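Local coordinates for protein myosin-I heavy chain (Dictyostelium discoideum, PDB 5EJR) that works as an actin-based motor with ATPase activity in the early steps of phagocytosis and adhesion, represented here by a MyTH4-FERM unit of its tail, at residues Thr85-Leu88 and Val89-Ile93; Leu130-Phe133 and Leu134-Thr137; Val294-Arg297 and Phe298-Asp301; Asp317-Phe320 and Glu321-Cys325. All blocks are in the same frame, centred on the assembly; numbering follows the deposited sequence. Where two conformers were deposited one is given.

Contact 1 (Thr85-Leu88 and Val89-Ile93); sequences TASL and VIQSI
Gln91 folds back over the carbonyl of Ser87, one turn earlier in the opening turns of helix 86-99, a helix of the MyTH4 domain. Its backbone N donates to Ser87 O at 2.9 Å, while its side chain passes close by the same oxygen, CG lying 3.3 Å from Ser87 O. The first torsion (chi1 -85°) sets CG beside Gln91's own backbone N, and this choice brings the chain back along the preceding turn, with NE2 3.9 Å from Ser87 CB. Leu88 meets the other end of the side-chain amide: its CD1 stands 4.1 Å from Gln91 OE1. Two branched residues use single methyls on backbone oxygens, Val89 CG2 touching Thr85 O and Ile90 CG2 touching Ser87 O at 3.2 Å.

Beneath these contacts runs regular i to i+4 bonding, in which the carbonyls of Thr85, Ala86, Ser87 and Leu88 receive the N-H groups of Val89, Ile90, Gln91 and Ser92. Further out, Glu282 of helix 274-283 accepts from Gln91 NE2 and also pairs with Ser87 OG; Pro192 O takes a second bond from that NE2, and Ser92 OG pairs with Glu70. The side-chain amide is thus fixed in its rotation from outside the helix. The straightest of the four turn-to-turn bonds is Ile90 N to Ala86 O, 3.1 Å long with an N-H...O angle of 170°.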
loop_
_atom_site.group_PDB
_atom_site.type_symbol
_atom_site.label_atom_id
_atom_site.label_comp_id
_atom_site.label_asym_id
_atom_site.label_seq_id
_atom_site.Cartn_x
_atom_site.Cartn_y
_atom_site.Cartn_z
ATOM N N THR A 85 4.015 18.611 6.321
ATOM C CA THR A 85 3.579 18.954 4.963
ATOM C C THR A 85 2.052 18.894 4.870
ATOM O O THR A 85 1.414 18.316 5.755
ATOM C CB THR A 85 4.291 18.080 3.896
ATOM O OG1 THR A 85 3.940 18.566 2.598
ATOM C CG2 THR A 85 3.925 16.615 3.989
ATOM N N ALA A 86 1.473 19.475 3.799
ATOM C CA ALA A 86 0.024 19.479 3.566
ATOM C C ALA A 86 -0.592 18.060 3.539
ATOM O O ALA A 86 -1.674 17.866 4.102
ATOM C CB ALA A 86 -0.298 20.219 2.278
ATOM N N SER A 87 0.096 17.070 2.900
ATOM C CA SER A 87 -0.425 15.696 2.846
ATOM C C SER A 87 -0.478 15.078 4.239
ATOM O O SER A 87 -1.486 14.471 4.608
ATOM C CB SER A 87 0.375 14.826 1.881
ATOM O OG SER A 87 1.738 14.720 2.251
ATOM N N LEU A 88 0.584 15.299 5.025
ATOM C CA LEU A 88 0.740 14.858 6.418
ATOM C C LEU A 88 -0.334 15.503 7.304
ATOM O O LEU A 88 -0.889 14.833 8.174
ATOM C CB LEU A 88 2.142 15.237 6.917
ATOM C CG LEU A 88 3.191 14.114 7.051
ATOM C CD1 LEU A 88 3.311 13.279 5.785
ATOM C CD2 LEU A 88 4.557 14.683 7.424
ATOM N N VAL A 89 -0.694 16.776 7.015
ATOM C CA VAL A 89 -1.715 17.511 7.781
ATOM C C VAL A 89 -3.105 16.918 7.546
ATOM O O VAL A 89 -3.793 16.597 8.515
ATOM C CB VAL A 89 -1.635 19.046 7.541
ATOM C CG1 VAL A 89 -2.886 19.762 8.047
ATOM C CG2 VAL A 89 -0.391 19.630 8.198
ATOM N N ILE A 90 -3.504 16.727 6.275
ATOM C CA ILE A 90 -4.807 16.137 5.958
ATOM C C ILE A 90 -4.875 14.654 6.408
ATOM O O ILE A 90 -5.938 14.220 6.829
ATOM C CB ILE A 90 -5.215 16.359 4.471
ATOM C CG1 ILE A 90 -6.705 16.001 4.233
ATOM C CG2 ILE A 90 -4.271 15.645 3.495
ATOM C CD1 ILE A 90 -7.319 16.592 2.901
ATOM N N GLN A 91 -3.752 13.897 6.360
ATOM C CA GLN A 91 -3.733 12.510 6.853
ATOM C C GLN A 91 -4.093 12.470 8.359
ATOM O O GLN A 91 -4.875 11.618 8.771
ATOM C CB GLN A 91 -2.372 11.861 6.607
ATOM C CG GLN A 91 -2.258 11.277 5.202
ATOM C CD GLN A 91 -0.824 11.157 4.774
ATOM O OE1 GLN A 91 0.070 10.825 5.557
ATOM N NE2 GLN A 91 -0.563 11.461 3.523
ATOM N N SER A 92 -3.581 13.453 9.145
ATOM C CA SER A 92 -3.871 13.630 10.578
ATOM C C SER A 92 -5.370 13.858 10.801
ATOM O O SER A 92 -5.970 13.167 11.627
ATOM C CB SER A 92 -3.062 14.792 11.148
ATOM O OG SER A 92 -3.337 14.976 12.525
ATOM N N ILE A 93 -5.987 14.775 9.998
ATOM C CA ILE A 93 -7.408 15.118 10.055
ATOM C C ILE A 93 -8.272 13.918 9.777
ATOM O O ILE A 93 -9.226 13.681 10.514
ATOM C CB ILE A 93 -7.768 16.311 9.115
ATOM C CG1 ILE A 93 -6.982 17.588 9.492
ATOM C CG2 ILE A 93 -9.292 16.590 9.094
ATOM C CD1 ILE A 93 -6.947 18.666 8.408
#

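Contact 2 (Leu130-Phe133 and Leu134-Thr137); sequences LIYF and LSIT
The Tyr132 ring carries the CG2 methyl of Ile136 over one face, a CH-pi contact 4.2 Å from the ring centroid, and meets Phe133 CE1 at its edge. Phe133 in turn has Tyr132 CD2 above one face, offset toward the rim, and Ile136 CD1 at its edge, 3.7 Å from Phe133 CD1. One isoleucine therefore serves both rings, chiefly one branch to each, near the C-terminal end of helix 121-137 in the MyTH4 helical bundle. Its CG1 sits between its own backbone N and carbonyl carbon (chi1 54°), which directs CD1 to Phe133 and leaves CG2 over the tyrosine. Phe200 adds a stack on Tyr132 and an edge-to-face contact with Phe133.

Away from the rings, Leu130 CD1 packs on Leu134 CG at 4.1 Å. The hydroxyls of Ser135 and Thr137 turn back on the helix. Ser135 OG donates to Tyr132 O at 2.7 Å, giving that oxygen a second donor besides Ile136 N, which lies 3.0 Å from it. Thr137 reaches a full four residues back: its OG1 donates to Phe133 O over 2.8 Å, approaching nearly along the C=O axis at a C=O...O angle of 170°.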
loop_
_atom_site.group_PDB
_atom_site.type_symbol
_atom_site.label_atom_id
_atom_site.label_comp_id
_atom_site.label_asym_id
_atom_site.label_seq_id
_atom_site.Cartn_x
_atom_site.Cartn_y
_atom_site.Cartn_z
ATOM N N LEU A 130 -10.865 19.142 1.044
ATOM C CA LEU A 130 -10.913 18.430 2.322
ATOM C C LEU A 130 -12.254 17.724 2.464
ATOM O O LEU A 130 -12.267 16.567 2.851
ATOM C CB LEU A 130 -10.632 19.389 3.504
ATOM C CG LEU A 130 -10.882 18.877 4.949
ATOM C CD1 LEU A 130 -10.057 17.636 5.267
ATOM C CD2 LEU A 130 -10.550 19.946 5.944
ATOM N N ILE A 131 -13.367 18.373 2.074
ATOM C CA ILE A 131 -14.699 17.751 2.145
ATOM C C ILE A 131 -14.740 16.508 1.245
ATOM O O ILE A 131 -15.301 15.471 1.629
ATOM C CB ILE A 131 -15.824 18.767 1.823
ATOM C CG1 ILE A 131 -15.936 19.817 2.961
ATOM C CG2 ILE A 131 -17.154 18.063 1.589
ATOM C CD1 ILE A 131 -16.718 21.113 2.616
ATOM N N TYR A 132 -14.121 16.610 0.054
ATOM C CA TYR A 132 -14.034 15.476 -0.870
ATOM C C TYR A 132 -13.320 14.288 -0.204
ATOM O O TYR A 132 -13.825 13.164 -0.260
ATOM C CB TYR A 132 -13.295 15.881 -2.157
ATOM C CG TYR A 132 -12.860 14.680 -2.969
ATOM C CD1 TYR A 132 -13.771 13.981 -3.755
ATOM C CD2 TYR A 132 -11.551 14.207 -2.906
ATOM C CE1 TYR A 132 -13.391 12.848 -4.471
ATOM C CE2 TYR A 132 -11.160 13.066 -3.613
ATOM C CZ TYR A 132 -12.081 12.400 -4.405
ATOM O OH TYR A 132 -11.708 11.291 -5.130
ATOM N N PHE A 133 -12.138 14.549 0.392
ATOM C CA PHE A 133 -11.294 13.544 1.047
ATOM C C PHE A 133 -11.929 12.988 2.316
ATOM O O PHE A 133 -11.677 11.832 2.661
ATOM C CB PHE A 133 -9.868 14.061 1.276
ATOM C CG PHE A 133 -9.043 14.186 0.009
ATOM C CD1 PHE A 133 -8.826 13.085 -0.812
ATOM C CD2 PHE A 133 -8.445 15.394 -0.336
ATOM C CE1 PHE A 133 -8.061 13.203 -1.985
ATOM C CE2 PHE A 133 -7.683 15.513 -1.509
ATOM C CZ PHE A 133 -7.498 14.417 -2.329
ATOM N N LEU A 134 -12.838 13.752 2.962
ATOM C CA LEU A 134 -13.579 13.223 4.100
ATOM C C LEU A 134 -14.659 12.307 3.540
ATOM O O LEU A 134 -14.839 11.192 4.045
ATOM C CB LEU A 134 -14.271 14.332 4.935
ATOM C CG LEU A 134 -13.410 15.361 5.653
ATOM C CD1 LEU A 134 -14.271 16.511 6.159
ATOM C CD2 LEU A 134 -12.659 14.745 6.815
ATOM N N SER A 135 -15.389 12.777 2.504
ATOM C CA SER A 135 -16.506 12.030 1.904
ATOM C C SER A 135 -16.100 10.673 1.293
ATOM O O SER A 135 -16.937 9.782 1.221
ATOM C CB SER A 135 -17.259 12.881 0.885
ATOM O OG SER A 135 -16.485 13.071 -0.287
ATOM N N ILE A 136 -14.834 10.519 0.866
ATOM C CA ILE A 136 -14.373 9.231 0.335
ATOM C C ILE A 136 -14.069 8.232 1.479
ATOM O O ILE A 136 -14.150 7.021 1.258
ATOM C CB ILE A 136 -13.208 9.338 -0.694
ATOM C CG1 ILE A 136 -12.014 10.125 -0.147
ATOM C CG2 ILE A 136 -13.703 9.905 -2.035
ATOM C CD1 ILE A 136 -10.692 9.935 -0.904
ATOM N N THR A 137 -13.790 8.747 2.708
ATOM C CA THR A 137 -13.425 7.943 3.885
ATOM C C THR A 137 -14.616 7.527 4.772
ATOM O O THR A 137 -14.876 6.337 4.938
ATOM C CB THR A 137 -12.346 8.670 4.688
ATOM O OG1 THR A 137 -11.468 9.305 3.765
ATOM C CG2 THR A 137 -11.531 7.715 5.572
#

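Contact 3 (Val294-Arg297 and Phe298-Asp301); sequences VRRR and FFLD. With EDO (1,2-ethanediol), chain B; EDO (1,2-ethanediol), chain E.
Arg296 runs out fully extended, its CG anti to the backbone N (chi1 -178°) and every later torsion near 180°, while Phe299 turns its ring back from three residues on (chi1 -70°); the two flat groups meet face to face. Their planes differ by only 3° and their centres are 4.5 Å apart, an off-centre cation-pi stack continued along the side chain by Arg296 CD, which rests over the same face of the ring. At its edge the guanidinium gives NE to Phe298 O, 3.0 Å away and nearly in the guanidinium plane. NH2 is taken up by two waters: one is shared with Phe298 O and Leu300 N, the other bridges to Asp301 OD2.

This happens where strand 290-296, the last strand of the ubiquitin-like F1 lobe of the FERM domain, held between strands 211-215 and 253-259, passes into the loop leading to the next lobe. Arg297 CG, anti to its own N, sits squarely over the Phe298 ring, 3.8 Å from its centroid; the bends at chi2 and chi3 then carry the guanidinium, steeply inclined to that ring, away to Ser256, which NH2 bonds. Arg297 NE bonds to O1 of an ethanediol, probably from the crystallisation liquor, at 3.1 Å. Phe298 is stacked on Phe503 of helix 494-505. A second such molecule lies against Phe299 CB, its O2 donating to Asp301 O over 2.6 Å.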
loop_
_atom_site.group_PDB
_atom_site.type_symbol
_atom_site.label_atom_id
_atom_site.label_comp_id
_atom_site.label_asym_id
_atom_site.label_seq_id
_atom_site.Cartn_x
_atom_site.Cartn_y
_atom_site.Cartn_z
ATOM N N VAL A 294 6.442 -5.817 -9.455
ATOM C CA VAL A 294 5.716 -7.054 -9.713
ATOM C C VAL A 294 6.727 -8.183 -9.549
ATOM O O VAL A 294 7.875 -8.074 -9.988
ATOM C CB VAL A 294 4.988 -7.079 -11.087
ATOM C CG1 VAL A 294 4.590 -8.499 -11.500
ATOM C CG2 VAL A 294 3.750 -6.185 -11.051
ATOM N N ARG A 295 6.319 -9.230 -8.844
ATOM C CA ARG A 295 7.163 -10.394 -8.617
ATOM C C ARG A 295 6.309 -11.621 -8.793
ATOM O O ARG A 295 5.105 -11.574 -8.549
ATOM C CB ARG A 295 7.735 -10.383 -7.188
ATOM C CG ARG A 295 8.807 -9.312 -6.953
ATOM C CD ARG A 295 9.532 -9.580 -5.652
ATOM N NE ARG A 295 10.497 -10.684 -5.744
ATOM C CZ ARG A 295 11.718 -10.580 -6.262
ATOM N NH1 ARG A 295 12.108 -9.451 -6.845
ATOM N NH2 ARG A 295 12.542 -11.617 -6.242
ATOM N N ARG A 296 6.928 -12.732 -9.177
ATOM C CA ARG A 296 6.167 -13.972 -9.216
ATOM C C ARG A 296 6.155 -14.436 -7.771
ATOM O O ARG A 296 7.219 -14.558 -7.126
ATOM C CB ARG A 296 6.761 -15.032 -10.141
ATOM C CG ARG A 296 5.824 -16.239 -10.091
ATOM C CD ARG A 296 6.190 -17.258 -11.049
ATOM N NE ARG A 296 5.460 -18.501 -10.828
ATOM C CZ ARG A 296 5.554 -19.516 -11.666
ATOM N NH1 ARG A 296 6.296 -19.411 -12.764
ATOM N NH2 ARG A 296 4.911 -20.643 -11.419
ATOM N N ARG A 297 4.947 -14.515 -7.234
ATOM C CA ARG A 297 4.701 -14.788 -5.834
ATOM C C ARG A 297 4.519 -16.263 -5.550
ATOM O O ARG A 297 5.065 -16.750 -4.573
ATOM C CB ARG A 297 3.479 -13.975 -5.362
ATOM C CG ARG A 297 3.143 -14.099 -3.846
ATOM C CD ARG A 297 4.116 -13.357 -2.936
ATOM N NE ARG A 297 4.121 -11.911 -3.177
ATOM C CZ ARG A 297 5.224 -11.173 -3.299
ATOM N NH1 ARG A 297 6.424 -11.734 -3.204
ATOM N NH2 ARG A 297 5.135 -9.865 -3.518
ATOM N N PHE A 298 3.750 -16.973 -6.376
ATOM C CA PHE A 298 3.428 -18.366 -6.110
ATOM C C PHE A 298 4.047 -19.364 -7.081
ATOM O O PHE A 298 4.099 -19.129 -8.279
ATOM C CB PHE A 298 1.911 -18.536 -6.055
ATOM C CG PHE A 298 1.250 -17.643 -5.027
ATOM C CD1 PHE A 298 1.369 -17.913 -3.661
ATOM C CD2 PHE A 298 0.457 -16.570 -5.421
ATOM C CE1 PHE A 298 0.731 -17.098 -2.710
ATOM C CE2 PHE A 298 -0.199 -15.765 -4.466
ATOM C CZ PHE A 298 -0.048 -16.027 -3.121
ATOM N N PHE A 299 4.486 -20.498 -6.534
ATOM C CA PHE A 299 5.141 -21.570 -7.277
ATOM C C PHE A 299 4.456 -22.850 -6.887
ATOM O O PHE A 299 4.679 -23.340 -5.786
ATOM C CB PHE A 299 6.649 -21.619 -6.925
ATOM C CG PHE A 299 7.427 -20.439 -7.462
ATOM C CD1 PHE A 299 7.467 -19.235 -6.760
ATOM C CD2 PHE A 299 8.116 -20.533 -8.670
ATOM C CE1 PHE A 299 8.167 -18.137 -7.271
ATOM C CE2 PHE A 299 8.825 -19.437 -9.178
ATOM C CZ PHE A 299 8.845 -18.247 -8.482
ATOM N N LEU A 300 3.554 -23.335 -7.751
ATOM C CA LEU A 300 2.726 -24.529 -7.504
ATOM C C LEU A 300 3.271 -25.796 -8.125
ATOM O O LEU A 300 2.902 -26.890 -7.696
ATOM C CB LEU A 300 1.284 -24.278 -8.016
ATOM C CG LEU A 300 0.463 -23.265 -7.170
ATOM C CD1 LEU A 300 -0.952 -23.069 -7.751
ATOM C CD2 LEU A 300 0.311 -23.753 -5.726
ATOM N N ASP A 301 4.127 -25.662 -9.131
ATOM C CA ASP A 301 4.703 -26.825 -9.826
ATOM C C ASP A 301 5.961 -27.329 -9.135
ATOM O O ASP A 301 6.597 -26.569 -8.413
ATOM C CB ASP A 301 4.906 -26.524 -11.316
ATOM C CG ASP A 301 3.599 -26.059 -11.954
ATOM O OD1 ASP A 301 2.556 -26.727 -11.730
ATOM O OD2 ASP A 301 3.585 -24.952 -12.541
HETATM C C1 EDO B . 9.243 -25.756 -5.498
HETATM O O1 EDO B . 9.087 -27.016 -6.116
HETATM C C2 EDO B . 8.253 -24.789 -6.155
HETATM O O2 EDO B . 8.433 -24.862 -7.581
HETATM C C1 EDO E . 0.670 -11.971 -1.881
HETATM O O1 EDO E . 1.138 -11.179 -2.978
HETATM C C2 EDO E . 0.077 -11.042 -0.753
HETATM O O2 EDO E . -1.228 -10.652 -1.160
HETATM O O HOH W 1 2.751 -21.550 -9.890
HETATM O O HOH W 2 5.723 -23.288 -12.526
#

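Contact 4 (Asp317-Phe320 and Glu321-Cys325); sequences DICF and ELTYC
Thr323 and Cys319 are joined by two hydrogen bonds to one oxygen, in the first turns of helix 317-332 of the FERM domain's helical central lobe. Thr323 N reaches Cys319 O at 2.9 Å and Thr323 OG1 reaches it at 2.7 Å, the two arriving from opposite faces of the carbonyl plane. The hydroxyl can do so because it lies beside its own backbone N (chi1 -58°), directed back up the helix. The remaining bonds are backbone i to i+4 pairs: Glu321 N to Asp317 O, Leu322 N to Ile318 O, and Tyr324 N to Phe320 O, the last at 2.9 Å and nearly straight (168°).

Van der Waals contacts of the side chains are few: Leu322 lays CG against Ile318 O at 3.6 Å, and Cys319 SG comes within 3.9 Å of Thr323 OG1. The aromatic rings pack on other helices of the lobe, Phe320 on helix 402-416 and Tyr324 on both that helix and helix 341-355.

Charge enters through Glu321, salt-bridged to Lys406. Thr323 OG1, having given its proton to Cys319 O, is left as an acceptor for Arg296 NH1, so the backbone bond probably settles which way the hydroxyl faces the arginine.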
loop_
_atom_site.group_PDB
_atom_site.type_symbol
_atom_site.label_atom_id
_atom_site.label_comp_id
_atom_site.label_asym_id
_atom_site.label_seq_id
_atom_site.Cartn_x
_atom_site.Cartn_y
_atom_site.Cartn_z
ATOM N N ASP A 317 5.205 -18.084 -22.173
ATOM C CA ASP A 317 6.597 -17.665 -22.355
ATOM C C ASP A 317 6.939 -16.311 -21.718
ATOM O O ASP A 317 8.101 -16.102 -21.353
ATOM C CB ASP A 317 7.049 -17.704 -23.824
ATOM C CG ASP A 317 6.136 -16.998 -24.788
ATOM O OD1 ASP A 317 5.148 -17.629 -25.239
ATOM O OD2 ASP A 317 6.428 -15.833 -25.131
ATOM N N ILE A 318 5.957 -15.425 -21.540
ATOM C CA ILE A 318 6.183 -14.138 -20.868
ATOM C C ILE A 318 6.378 -14.394 -19.373
ATOM O O ILE A 318 7.319 -13.857 -18.755
ATOM C CB ILE A 318 5.049 -13.109 -21.171
ATOM C CG1 ILE A 318 4.921 -12.788 -22.710
ATOM C CG2 ILE A 318 5.193 -11.844 -20.350
ATOM C CD1 ILE A 318 6.232 -12.395 -23.439
ATOM N N CYS A 319 5.501 -15.234 -18.794
ATOM C CA CYS A 319 5.615 -15.608 -17.395
ATOM C C CYS A 319 6.928 -16.377 -17.170
ATOM O O CYS A 319 7.562 -16.166 -16.140
ATOM C CB CYS A 319 4.405 -16.420 -16.935
ATOM S SG CYS A 319 4.611 -17.245 -15.335
ATOM N N PHE A 320 7.321 -17.260 -18.105
ATOM C CA PHE A 320 8.545 -18.041 -17.958
ATOM C C PHE A 320 9.748 -17.107 -17.941
ATOM O O PHE A 320 10.639 -17.279 -17.123
ATOM C CB PHE A 320 8.709 -19.076 -19.071
ATOM C CG PHE A 320 9.968 -19.903 -18.935
ATOM C CD1 PHE A 320 10.193 -20.679 -17.802
ATOM C CD2 PHE A 320 10.940 -19.895 -19.933
ATOM C CE1 PHE A 320 11.382 -21.407 -17.658
ATOM C CE2 PHE A 320 12.132 -20.633 -19.782
ATOM C CZ PHE A 320 12.327 -21.401 -18.663
ATOM N N GLU A 321 9.744 -16.114 -18.827
ATOM C CA GLU A 321 10.827 -15.148 -18.933
ATOM C C GLU A 321 10.968 -14.302 -17.650
ATOM O O GLU A 321 12.084 -14.119 -17.145
ATOM C CB GLU A 321 10.669 -14.299 -20.214
ATOM C CG GLU A 321 11.869 -13.424 -20.557
ATOM C CD GLU A 321 13.223 -14.113 -20.583
ATOM O OE1 GLU A 321 13.280 -15.331 -20.868
ATOM O OE2 GLU A 321 14.234 -13.428 -20.315
ATOM N N LEU A 322 9.843 -13.854 -17.092
ATOM C CA LEU A 322 9.852 -13.091 -15.850
ATOM C C LEU A 322 10.304 -13.946 -14.692
ATOM O O LEU A 322 11.007 -13.456 -13.811
ATOM C CB LEU A 322 8.507 -12.471 -15.542
ATOM C CG LEU A 322 8.107 -11.276 -16.375
ATOM C CD1 LEU A 322 6.657 -10.905 -16.081
ATOM C CD2 LEU A 322 9.048 -10.061 -16.134
ATOM N N THR A 323 9.928 -15.237 -14.715
ATOM C CA THR A 323 10.338 -16.192 -13.684
ATOM C C THR A 323 11.831 -16.418 -13.726
ATOM O O THR A 323 12.472 -16.369 -12.674
ATOM C CB THR A 323 9.552 -17.502 -13.811
ATOM O OG1 THR A 323 8.166 -17.183 -13.704
ATOM C CG2 THR A 323 9.930 -18.509 -12.718
ATOM N N TYR A 324 12.371 -16.724 -14.925
ATOM C CA TYR A 324 13.798 -16.971 -15.092
ATOM C C TYR A 324 14.581 -15.737 -14.592
ATOM O O TYR A 324 15.494 -15.886 -13.789
ATOM C CB TYR A 324 14.140 -17.310 -16.569
ATOM C CG TYR A 324 15.619 -17.126 -16.849
ATOM C CD1 TYR A 324 16.570 -17.957 -16.259
ATOM C CD2 TYR A 324 16.071 -16.073 -17.638
ATOM C CE1 TYR A 324 17.928 -17.765 -16.477
ATOM C CE2 TYR A 324 17.432 -15.847 -17.829
ATOM C CZ TYR A 324 18.354 -16.676 -17.221
ATOM O OH TYR A 324 19.683 -16.473 -17.451
ATOM N N CYS A 325 14.202 -14.544 -15.083
ATOM C CA CYS A 325 14.760 -13.238 -14.737
ATOM C C CYS A 325 14.761 -13.019 -13.206
ATOM O O CYS A 325 15.762 -12.562 -12.664
ATOM C CB CYS A 325 13.996 -12.139 -15.472
ATOM S SG CYS A 325 14.628 -10.463 -15.205
#

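Overall arrangement
Contacts 1 and 2 belong to neighbouring helices of the MyTH4 domain and touch directly, Ile90 CD1 lying 3.6 Å from Phe133 CD2. Contacts 3 and 4 lie in the FERM domain on the other side of the chain's centre, about 37 to 42 Å away between centres. They meet through the Arg296 guanidinium and Thr323, joining the end of one lobe to the first long helix of the next. Contact 2 is wholly buried, and aromatic and aliphatic packing dominates it. Partly buried contact 1 ties its polar side chains to Glu282, Pro192 and Glu70. Contact 3, also partly buried, is a charged stack bridged by waters, and mostly buried contact 4 a helix turn with outside salt and hydrogen bonds.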